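Local coordinates for RimK domain protein ATP-grasp (Sphaerobacter thermophilus, PDB 5I47) that probably binds ATP and, as a RimK-like ATP-grasp protein, may act as an ATP-dependent carboxylate-amine ligase, perhaps in lysine biosynthesis, at residues R15-L20 / L254-S259; L183-R188 / G233-E238; R188-I193 / P218-A223; G192-T197 / R258-R263. All blocks are in the same frame, centred on the assembly; numbering follows the deposited sequence.

Contact 1. Residues R15-L20 / L254-S259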
# COMPACT_ATOMS: atom_id res chain seq x y z
N ARG B 15 15.97 -11.35 -20.10
CA ARG B 15 16.78 -12.47 -19.64
C ARG B 15 16.27 -13.75 -20.30
O ARG B 15 15.49 -13.69 -21.27
CB ARG B 15 16.76 -12.53 -18.12
CG ARG B 15 17.41 -11.36 -17.41
CD ARG B 15 17.08 -11.38 -15.93
NE ARG B 15 15.65 -11.59 -15.70
CZ ARG B 15 15.12 -12.70 -15.20
NH1 ARG B 15 15.90 -13.71 -14.85
NH2 ARG B 15 13.80 -12.79 -15.04
N VAL B 16 16.69 -14.90 -19.77
CA VAL B 16 16.34 -16.18 -20.37
C VAL B 16 14.83 -16.38 -20.38
O VAL B 16 14.25 -16.79 -21.40
CB VAL B 16 17.06 -17.33 -19.64
CG1 VAL B 16 16.43 -18.67 -19.98
CG2 VAL B 16 18.54 -17.34 -20.01
N GLU B 17 14.17 -16.11 -19.26
CA GLU B 17 12.72 -16.28 -19.20
C GLU B 17 12.02 -15.37 -20.19
O GLU B 17 11.02 -15.75 -20.80
CB GLU B 17 12.22 -16.03 -17.78
CG GLU B 17 12.59 -17.10 -16.77
CD GLU B 17 13.93 -16.85 -16.11
OE1 GLU B 17 14.64 -15.91 -16.54
OE2 GLU B 17 14.28 -17.59 -15.16
N GLU B 18 12.54 -14.15 -20.38
CA GLU B 18 11.88 -13.19 -21.27
C GLU B 18 11.96 -13.63 -22.73
O GLU B 18 11.00 -13.45 -23.48
CB GLU B 18 12.49 -11.80 -21.09
CG GLU B 18 11.90 -11.01 -19.92
CD GLU B 18 12.25 -11.61 -18.57
OE1 GLU B 18 13.45 -11.76 -18.28
OE2 GLU B 18 11.31 -11.94 -17.81
N ARG B 19 13.08 -14.22 -23.14
CA ARG B 19 13.18 -14.65 -24.53
C ARG B 19 12.38 -15.91 -24.81
O ARG B 19 11.83 -16.06 -25.90
CB ARG B 19 14.65 -14.85 -24.93
CG ARG B 19 15.38 -15.93 -24.16
CD ARG B 19 16.89 -15.75 -24.29
NE ARG B 19 17.26 -14.35 -24.10
CZ ARG B 19 18.41 -13.95 -23.57
NH1 ARG B 19 19.30 -14.84 -23.15
NH2 ARG B 19 18.67 -12.65 -23.45
N LEU B 20 12.30 -16.83 -23.83
CA LEU B 20 11.40 -17.97 -23.96
C LEU B 20 9.96 -17.52 -24.18
O LEU B 20 9.23 -18.11 -24.98
CB LEU B 20 11.48 -18.85 -22.71
CG LEU B 20 12.80 -19.58 -22.44
CD1 LEU B 20 12.71 -20.37 -21.14
CD2 LEU B 20 13.13 -20.50 -23.61
N LEU B 254 6.13 -14.94 -10.55
CA LEU B 254 6.90 -15.98 -11.23
C LEU B 254 7.95 -15.31 -12.11
O LEU B 254 7.78 -15.11 -13.31
CB LEU B 254 6.00 -16.90 -12.04
CG LEU B 254 6.71 -18.11 -12.64
CD1 LEU B 254 7.31 -18.98 -11.55
CD2 LEU B 254 5.77 -18.92 -13.52
N VAL B 255 9.07 -14.96 -11.48
CA VAL B 255 10.17 -14.31 -12.18
C VAL B 255 11.16 -15.33 -12.73
O VAL B 255 11.59 -15.24 -13.88
CB VAL B 255 10.87 -13.30 -11.25
CG1 VAL B 255 12.10 -12.72 -11.92
CG2 VAL B 255 9.91 -12.19 -10.85
N ASP B 256 11.52 -16.32 -11.92
CA ASP B 256 12.47 -17.36 -12.32
C ASP B 256 11.70 -18.65 -12.59
O ASP B 256 11.26 -19.33 -11.66
CB ASP B 256 13.52 -17.59 -11.23
CG ASP B 256 13.99 -16.30 -10.59
OD1 ASP B 256 14.27 -15.33 -11.33
OD2 ASP B 256 14.07 -16.26 -9.34
N PHE B 257 11.54 -18.99 -13.87
CA PHE B 257 11.12 -20.33 -14.26
C PHE B 257 12.15 -20.97 -15.17
O PHE B 257 11.82 -21.79 -16.04
CB PHE B 257 9.73 -20.32 -14.89
CG PHE B 257 9.58 -19.41 -16.08
CD1 PHE B 257 9.80 -19.89 -17.37
CD2 PHE B 257 9.17 -18.10 -15.92
CE1 PHE B 257 9.65 -19.06 -18.46
CE2 PHE B 257 9.02 -17.27 -17.01
CZ PHE B 257 9.25 -17.75 -18.28
N ARG B 258 13.42 -20.60 -14.97
CA ARG B 258 14.52 -21.16 -15.76
C ARG B 258 14.67 -22.66 -15.51
O ARG B 258 14.67 -23.46 -16.44
CB ARG B 258 15.81 -20.43 -15.40
CG ARG B 258 16.77 -20.18 -16.55
CD ARG B 258 18.04 -19.51 -16.04
NE ARG B 258 17.75 -18.31 -15.26
CZ ARG B 258 18.05 -17.08 -15.63
NH1 ARG B 258 18.66 -16.86 -16.79
NH2 ARG B 258 17.74 -16.05 -14.85
N SER B 259 14.80 -23.04 -14.23
CA SER B 259 15.05 -24.44 -13.89
C SER B 259 13.91 -25.33 -14.35
O SER B 259 14.14 -26.43 -14.86
CB SER B 259 15.25 -24.56 -12.38
OG SER B 259 15.22 -25.92 -11.97
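Glu17, in the first turn of helix 16-27, reaches across to Val255, Phe257 and Arg258, and its side chain can be followed outward atom by atom. Glu17 CB lies 3.5 Å from CZ of the Phe257 ring. Glu17 CG sits over the middle of the same Phe257 face, 3.5 Å from the centroid and 9° off the normal, a CH-pi contact. The bend at chi2 (88°) then turns the carboxylate off the ring and toward the start of helix 258-262. Glu17 OE2 stands 3.1 Å from the backbone N of Arg258, while OE1 lies over one face of the Arg258 guanidinium, 3.5 Å from NH2, an attraction of charges with no N-H aimed at the oxygen. Within its own segment Glu17 OE1 forms a salt bridge with Arg15 NH1 at 3.0 Å. The start of a helix in the LysX-type preATP-grasp domain is thus joined to the RimK-like ATP-grasp domain by a salt-bridge network of Arg15, Glu17, Glu18 and Arg258. Arg15 adds a weak hydrogen bond from NH2 to Val255 O, 3.5 Å long, a carbonyl that Arg58 also binds. Replacing Phe257 with an alanine is likely to leave the methylenes of Glu17 without the ring beneath them and the carboxylate freer to turn. Farther along the helix, Leu20 CD1 packs 4.3 Å from CE1 of Phe257.

Contact 2. Residues L183-R188 / G233-E238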
# COMPACT_ATOMS: atom_id res chain seq x y z
N LEU B 183 5.98 -23.86 -5.01
CA LEU B 183 4.89 -24.28 -5.89
C LEU B 183 4.77 -23.27 -7.03
O LEU B 183 4.41 -22.11 -6.81
CB LEU B 183 3.57 -24.37 -5.12
CG LEU B 183 3.51 -25.19 -3.84
CD1 LEU B 183 2.14 -25.05 -3.19
CD2 LEU B 183 3.82 -26.65 -4.11
N VAL B 184 5.04 -23.72 -8.25
CA VAL B 184 5.03 -22.84 -9.42
C VAL B 184 3.66 -22.91 -10.08
O VAL B 184 3.26 -23.96 -10.59
CB VAL B 184 6.14 -23.23 -10.42
CG1 VAL B 184 6.01 -22.41 -11.70
CG2 VAL B 184 7.51 -23.04 -9.79
N VAL B 185 2.95 -21.79 -10.08
CA VAL B 185 1.66 -21.66 -10.75
C VAL B 185 1.88 -20.83 -12.00
O VAL B 185 2.20 -19.63 -11.92
CB VAL B 185 0.60 -21.04 -9.84
CG1 VAL B 185 -0.74 -20.95 -10.56
CG2 VAL B 185 0.48 -21.85 -8.56
N ALA B 186 1.72 -21.45 -13.17
CA ALA B 186 1.94 -20.80 -14.45
C ALA B 186 0.60 -20.56 -15.13
O ALA B 186 0.27 -21.15 -16.16
CB ALA B 186 2.88 -21.64 -15.33
N GLY B 187 -0.18 -19.66 -14.54
CA GLY B 187 -1.49 -19.33 -15.07
C GLY B 187 -2.60 -20.08 -14.36
O GLY B 187 -3.02 -19.71 -13.26
N ARG B 188 -3.07 -21.15 -14.99
CA ARG B 188 -4.28 -21.84 -14.57
C ARG B 188 -4.02 -23.08 -13.71
O ARG B 188 -4.92 -23.50 -12.99
CB ARG B 188 -5.09 -22.24 -15.80
CG ARG B 188 -6.56 -22.45 -15.58
CD ARG B 188 -7.29 -22.46 -16.91
NE ARG B 188 -7.19 -21.16 -17.58
CZ ARG B 188 -8.02 -20.15 -17.35
NH1 ARG B 188 -7.87 -19.00 -18.00
NH2 ARG B 188 -9.01 -20.28 -16.47
N GLY B 233 -2.90 -17.08 -11.96
CA GLY B 233 -1.86 -16.12 -12.25
C GLY B 233 -0.52 -16.80 -12.44
O GLY B 233 -0.42 -18.03 -12.46
N THR B 234 0.51 -15.98 -12.59
CA THR B 234 1.88 -16.44 -12.73
C THR B 234 2.61 -16.09 -11.43
O THR B 234 3.05 -14.95 -11.26
CB THR B 234 2.55 -15.82 -13.95
OG1 THR B 234 2.34 -14.41 -13.95
CG2 THR B 234 1.96 -16.40 -15.22
N TYR B 235 2.73 -17.06 -10.53
CA TYR B 235 3.33 -16.80 -9.23
C TYR B 235 3.91 -18.09 -8.66
O TYR B 235 3.70 -19.18 -9.18
CB TYR B 235 2.32 -16.17 -8.26
CG TYR B 235 1.03 -16.94 -8.02
CD1 TYR B 235 0.97 -17.99 -7.11
CD2 TYR B 235 -0.15 -16.58 -8.67
CE1 TYR B 235 -0.21 -18.68 -6.87
CE2 TYR B 235 -1.33 -17.26 -8.44
CZ TYR B 235 -1.36 -18.31 -7.54
OH TYR B 235 -2.55 -18.98 -7.31
N ALA B 236 4.65 -17.94 -7.56
CA ALA B 236 5.32 -19.04 -6.89
C ALA B 236 5.06 -18.97 -5.39
O ALA B 236 5.36 -17.94 -4.77
CB ALA B 236 6.82 -19.02 -7.17
N VAL B 237 4.53 -20.04 -4.82
CA VAL B 237 4.20 -20.10 -3.40
C VAL B 237 5.37 -20.74 -2.66
O VAL B 237 5.72 -21.90 -2.92
CB VAL B 237 2.90 -20.89 -3.16
CG1 VAL B 237 2.46 -20.76 -1.71
CG2 VAL B 237 1.80 -20.43 -4.10
N GLU B 238 5.97 -20.00 -1.74
CA GLU B 238 7.02 -20.56 -0.89
C GLU B 238 6.37 -21.33 0.26
O GLU B 238 5.57 -20.78 1.02
CB GLU B 238 7.92 -19.45 -0.35
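Strands 183-187 and 235-238 run antiparallel, their directions 161° apart, with Leu183 opposite Val237 and Val185 opposite Tyr235 as hydrogen-bonded pairs. Each of these pairs is closed by two backbone bonds, among them Val185 N to Tyr235 O at 2.9 Å. The pairing continues past the corner at Thr234 to Gly187 and Gly233, where Gly187 N meets Gly233 O at 2.7 Å. The CA of Ala236 approaches Leu183 O at 3.2 Å in a CA-H...O contact. These strands lie in the antiparallel sheet of the RimK-like ATP-grasp domain, with 180-187 in its middle. On the face turned to helix 216-230, the Tyr235 ring lies beside Val185, placed there with CG between the backbone N and the carbonyl carbon (chi1 56°). Val185 CB stands over one ring face, 4.1 Å from the Tyr235 centroid, and its CG2 touches Tyr235 CE1 at 3.7 Å. The hydroxyl of Tyr235 is hydrogen-bonded to Gly231 O. A serine in place of Tyr235 would probably leave Val185 without the ring that flanks it and Gly231 O without its partner. Next along this face, the CB atoms of Leu183 and Val237 pack 4.0 Å apart.

Contact 3. Residues R188-I193 / P218-A223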
# COMPACT_ATOMS: atom_id res chain seq x y z
N ARG B 188 -3.07 -21.15 -14.99
CA ARG B 188 -4.28 -21.84 -14.57
C ARG B 188 -4.02 -23.08 -13.71
O ARG B 188 -4.92 -23.50 -12.99
CB ARG B 188 -5.09 -22.24 -15.80
CG ARG B 188 -6.56 -22.45 -15.58
CD ARG B 188 -7.29 -22.46 -16.91
NE ARG B 188 -7.19 -21.16 -17.58
CZ ARG B 188 -8.02 -20.15 -17.35
NH1 ARG B 188 -7.87 -19.00 -18.00
NH2 ARG B 188 -9.01 -20.28 -16.47
N SER B 189 -2.82 -23.65 -13.78
CA SER B 189 -2.54 -24.91 -13.10
C SER B 189 -1.13 -24.89 -12.51
O SER B 189 -0.31 -24.02 -12.82
CB SER B 189 -2.68 -26.11 -14.05
OG SER B 189 -3.91 -26.07 -14.74
N LEU B 190 -0.87 -25.87 -11.65
CA LEU B 190 0.45 -26.08 -11.07
C LEU B 190 1.40 -26.58 -12.15
O LEU B 190 1.24 -27.70 -12.66
CB LEU B 190 0.35 -27.08 -9.92
CG LEU B 190 1.64 -27.48 -9.21
CD1 LEU B 190 2.23 -26.28 -8.49
CD2 LEU B 190 1.36 -28.61 -8.24
N ALA B 191 2.39 -25.77 -12.51
CA ALA B 191 3.36 -26.16 -13.52
C ALA B 191 4.43 -27.10 -12.98
O ALA B 191 5.07 -27.80 -13.77
CB ALA B 191 4.03 -24.93 -14.12
N GLY B 192 4.63 -27.13 -11.67
CA GLY B 192 5.64 -28.00 -11.11
C GLY B 192 5.89 -27.65 -9.66
O GLY B 192 5.49 -26.60 -9.17
N ILE B 193 6.56 -28.58 -8.99
CA ILE B 193 6.97 -28.43 -7.60
C ILE B 193 8.49 -28.50 -7.56
O ILE B 193 9.10 -29.34 -8.23
CB ILE B 193 6.33 -29.51 -6.71
CG1 ILE B 193 4.81 -29.48 -6.86
CG2 ILE B 193 6.73 -29.32 -5.26
CD1 ILE B 193 4.08 -30.50 -6.03
N PRO B 218 0.20 -34.33 -1.90
CA PRO B 218 -0.25 -33.37 -0.88
C PRO B 218 0.04 -31.92 -1.24
O PRO B 218 -0.80 -31.05 -1.01
CB PRO B 218 0.50 -33.81 0.38
CG PRO B 218 1.69 -34.54 -0.14
CD PRO B 218 1.20 -35.26 -1.35
N LEU B 219 1.22 -31.65 -1.81
CA LEU B 219 1.52 -30.29 -2.23
C LEU B 219 0.68 -29.88 -3.44
O LEU B 219 0.35 -28.70 -3.58
CB LEU B 219 3.01 -30.15 -2.55
CG LEU B 219 3.97 -30.34 -1.38
CD1 LEU B 219 5.41 -30.31 -1.86
CD2 LEU B 219 3.74 -29.29 -0.31
N THR B 220 0.35 -30.83 -4.31
CA THR B 220 -0.54 -30.52 -5.43
C THR B 220 -1.92 -30.12 -4.92
O THR B 220 -2.53 -29.18 -5.44
CB THR B 220 -0.64 -31.72 -6.37
OG1 THR B 220 0.64 -31.97 -6.97
CG2 THR B 220 -1.67 -31.47 -7.47
N ALA B 221 -2.42 -30.81 -3.90
CA ALA B 221 -3.71 -30.45 -3.32
C ALA B 221 -3.66 -29.05 -2.72
O ALA B 221 -4.62 -28.27 -2.85
CB ALA B 221 -4.12 -31.48 -2.27
N LEU B 222 -2.55 -28.71 -2.06
CA LEU B 222 -2.40 -27.37 -1.49
C LEU B 222 -2.37 -26.32 -2.59
O LEU B 222 -3.05 -25.28 -2.49
CB LEU B 222 -1.13 -27.31 -0.65
CG LEU B 222 -0.80 -25.99 0.05
CD1 LEU B 222 -1.88 -25.61 1.05
CD2 LEU B 222 0.56 -26.07 0.73
N ALA B 223 -1.61 -26.56 -3.66
CA ALA B 223 -1.54 -25.60 -4.75
C ALA B 223 -2.90 -25.42 -5.42
O ALA B 223 -3.22 -24.32 -5.89
CB ALA B 223 -0.50 -26.03 -5.79
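The methyl ends of Leu190 and Ile193 of strand 190-196 meet Leu219, Thr220 and Ala223 of helix 216-230, with no hydrogen bond between the two segments. Both branches of Leu190 take part: CD1 rests 3.8 Å from Ala223 CB, and CD2 lies 3.7 Å from Thr220 OG1. Ile193 likewise uses both of its branches, CD1 touching Leu219 CB at 3.7 Å and CG2 meeting Leu219 CD1 at 3.8 Å. The same Ile193 CD1 comes within 3.9 Å of Thr220 OG1, which brings Leu190 and Ile193 together on one hydroxyl oxygen. With CG anti to the backbone N (chi1 178°), Leu190 extends toward the helix and reaches both Thr220 and Ala223. Thr220 OG1 is itself hydrogen-bonded to Pro216 O, a turn earlier, which satisfies its polarity and fixes it beside the two aliphatic side chains. Farther out, Val181 of the adjacent strand touches both Ile193 and Leu219, Leu183 of that strand lies against Ala223, and Tyr212 also borders Ile193 and Leu219. In this helix-on-sheet packing of the RimK-like ATP-grasp domain, helix 216-230 packs on strands 180-187 and 190-196; the axis of its segment 218-223 passes 9.7 Å from that of strand 190-193, at 143° between their directions.

Contact 4. Residues G192-T197 / R258-R263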
# COMPACT_ATOMS: atom_id res chain seq x y z
N GLY B 192 4.63 -27.13 -11.67
CA GLY B 192 5.64 -28.00 -11.11
C GLY B 192 5.89 -27.65 -9.66
O GLY B 192 5.49 -26.60 -9.17
N ILE B 193 6.56 -28.58 -8.99
CA ILE B 193 6.97 -28.43 -7.60
C ILE B 193 8.49 -28.50 -7.56
O ILE B 193 9.10 -29.34 -8.23
CB ILE B 193 6.33 -29.51 -6.71
CG1 ILE B 193 4.81 -29.48 -6.86
CG2 ILE B 193 6.73 -29.32 -5.26
CD1 ILE B 193 4.08 -30.50 -6.03
N GLU B 194 9.10 -27.61 -6.78
CA GLU B 194 10.55 -27.52 -6.70
C GLU B 194 10.98 -27.42 -5.25
O GLU B 194 10.18 -27.20 -4.34
CB GLU B 194 11.07 -26.33 -7.51
CG GLU B 194 10.87 -26.48 -9.01
CD GLU B 194 11.28 -25.24 -9.78
OE1 GLU B 194 11.20 -24.13 -9.22
OE2 GLU B 194 11.68 -25.38 -10.96
N GLN B 195 12.29 -27.61 -5.03
CA GLN B 195 12.88 -27.50 -3.70
C GLN B 195 14.22 -26.78 -3.81
O GLN B 195 14.99 -27.03 -4.75
CB GLN B 195 13.06 -28.87 -3.05
CG GLN B 195 13.86 -29.87 -3.87
CD GLN B 195 13.81 -31.27 -3.29
OE1 GLN B 195 12.74 -31.81 -3.02
NE2 GLN B 195 14.98 -31.86 -3.09
N ARG B 196 14.49 -25.90 -2.86
CA ARG B 196 15.71 -25.10 -2.90
C ARG B 196 16.94 -25.95 -2.61
O ARG B 196 16.88 -26.93 -1.86
CB ARG B 196 15.62 -23.94 -1.91
N THR B 197 18.06 -25.57 -3.21
CA THR B 197 19.35 -26.22 -2.99
C THR B 197 20.20 -25.27 -2.15
O THR B 197 20.88 -24.39 -2.67
CB THR B 197 20.04 -26.57 -4.31
OG1 THR B 197 20.59 -25.38 -4.89
CG2 THR B 197 19.04 -27.18 -5.29
N ARG B 258 13.42 -20.60 -14.97
CA ARG B 258 14.52 -21.16 -15.76
C ARG B 258 14.67 -22.66 -15.51
O ARG B 258 14.67 -23.46 -16.44
CB ARG B 258 15.81 -20.43 -15.40
CG ARG B 258 16.77 -20.18 -16.55
CD ARG B 258 18.04 -19.51 -16.04
NE ARG B 258 17.75 -18.31 -15.26
CZ ARG B 258 18.05 -17.08 -15.63
NH1 ARG B 258 18.66 -16.86 -16.79
NH2 ARG B 258 17.74 -16.05 -14.85
N SER B 259 14.80 -23.04 -14.23
CA SER B 259 15.05 -24.44 -13.89
C SER B 259 13.91 -25.33 -14.35
O SER B 259 14.14 -26.43 -14.86
CB SER B 259 15.25 -24.56 -12.38
OG SER B 259 15.22 -25.92 -11.97
N LEU B 260 12.66 -24.89 -14.17
CA LEU B 260 11.52 -25.73 -14.53
C LEU B 260 11.41 -25.90 -16.04
O LEU B 260 11.08 -26.99 -16.52
CB LEU B 260 10.24 -25.14 -13.95
CG LEU B 260 9.04 -26.10 -13.92
CD1 LEU B 260 9.38 -27.34 -13.10
CD2 LEU B 260 7.80 -25.42 -13.36
N SER B 261 11.69 -24.84 -16.80
CA SER B 261 11.75 -24.96 -18.26
C SER B 261 12.85 -25.91 -18.71
O SER B 261 12.74 -26.51 -19.78
CB SER B 261 11.96 -23.59 -18.90
OG SER B 261 10.74 -22.90 -19.06
N GLY B 262 13.90 -26.07 -17.90
CA GLY B 262 14.97 -26.98 -18.26
C GLY B 262 14.51 -28.43 -18.31
O GLY B 262 14.99 -29.21 -19.14
N ARG B 263 13.59 -28.81 -17.44
CA ARG B 263 13.09 -30.18 -17.39
C ARG B 263 11.91 -30.41 -18.33
O ARG B 263 11.05 -31.25 -18.04
CB ARG B 263 12.73 -30.57 -15.96
CG ARG B 263 13.78 -30.15 -14.95
CD ARG B 263 13.45 -30.65 -13.56
NE ARG B 263 14.04 -29.79 -12.54
CZ ARG B 263 13.34 -28.96 -11.78
NH1 ARG B 263 12.02 -28.88 -11.91
NH2 ARG B 263 13.96 -28.20 -10.89
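Glu194 OE2 is met by three residues of the short helix 258-262 and its end: Ser259, Leu260 and Arg263. Its ionic partner is Arg263, whose NH2 lies 3.6 Å from Glu194 OE2 in a long salt bridge, with the carboxylate and guanidinium planes 79° apart. Leu260 CB touches Glu194 OE2 at 3.3 Å, and Ser259 OG stands 3.7 Å from that oxygen. The other oxygen, Glu194 OE1, forms a salt bridge with Arg182 on the neighbouring strand, so the carboxylate is shared between two arginines. An extended Arg263 chain carries the guanidinium back along the helix, where one face lies above Ser259 O and an edge meets Glu194 CG, 3.9 Å from NH1. The Ser259 hydroxyl has its hydrogen-bond partner in Tyr209 O. Beside this polar cluster, Leu260 CD2 packs against the backbone of Gly192, 4.0 Å from its CA; a side chain at that position would run into Leu260 CD1. Helix 258-262 lies over strand 190-196 of the antiparallel sheet, its direction 121° from that of residues 192-196. Val184 of strand 180-187 continues the surface under Leu260, while strand 209-211 flanks the other edge through Tyr209 beside Glu194 and Ala211 beside Arg263.

Contact 2 is the buried centre of the group, a strand pair held by backbone hydrogen bonds, whereas contacts 1, 3 and 4 are only partly buried and depend on side chains. Contacts 3 and 4 both use strand 190-196 but apply opposite faces of it: Ile193 turns to helix 216-230 in largely apolar packing, and Glu194 turns to helix 258-262, where charge enters. That short helix is common to contacts 1 and 4, with Arg258 facing the preATP-grasp domain and Leu260 the sheet. Contact 1 alone bridges the two family domains and is the richest in charged groups. Leu254 connects it to contact 2, packing on Val184 beside a probable backbone hydrogen bond to Thr234.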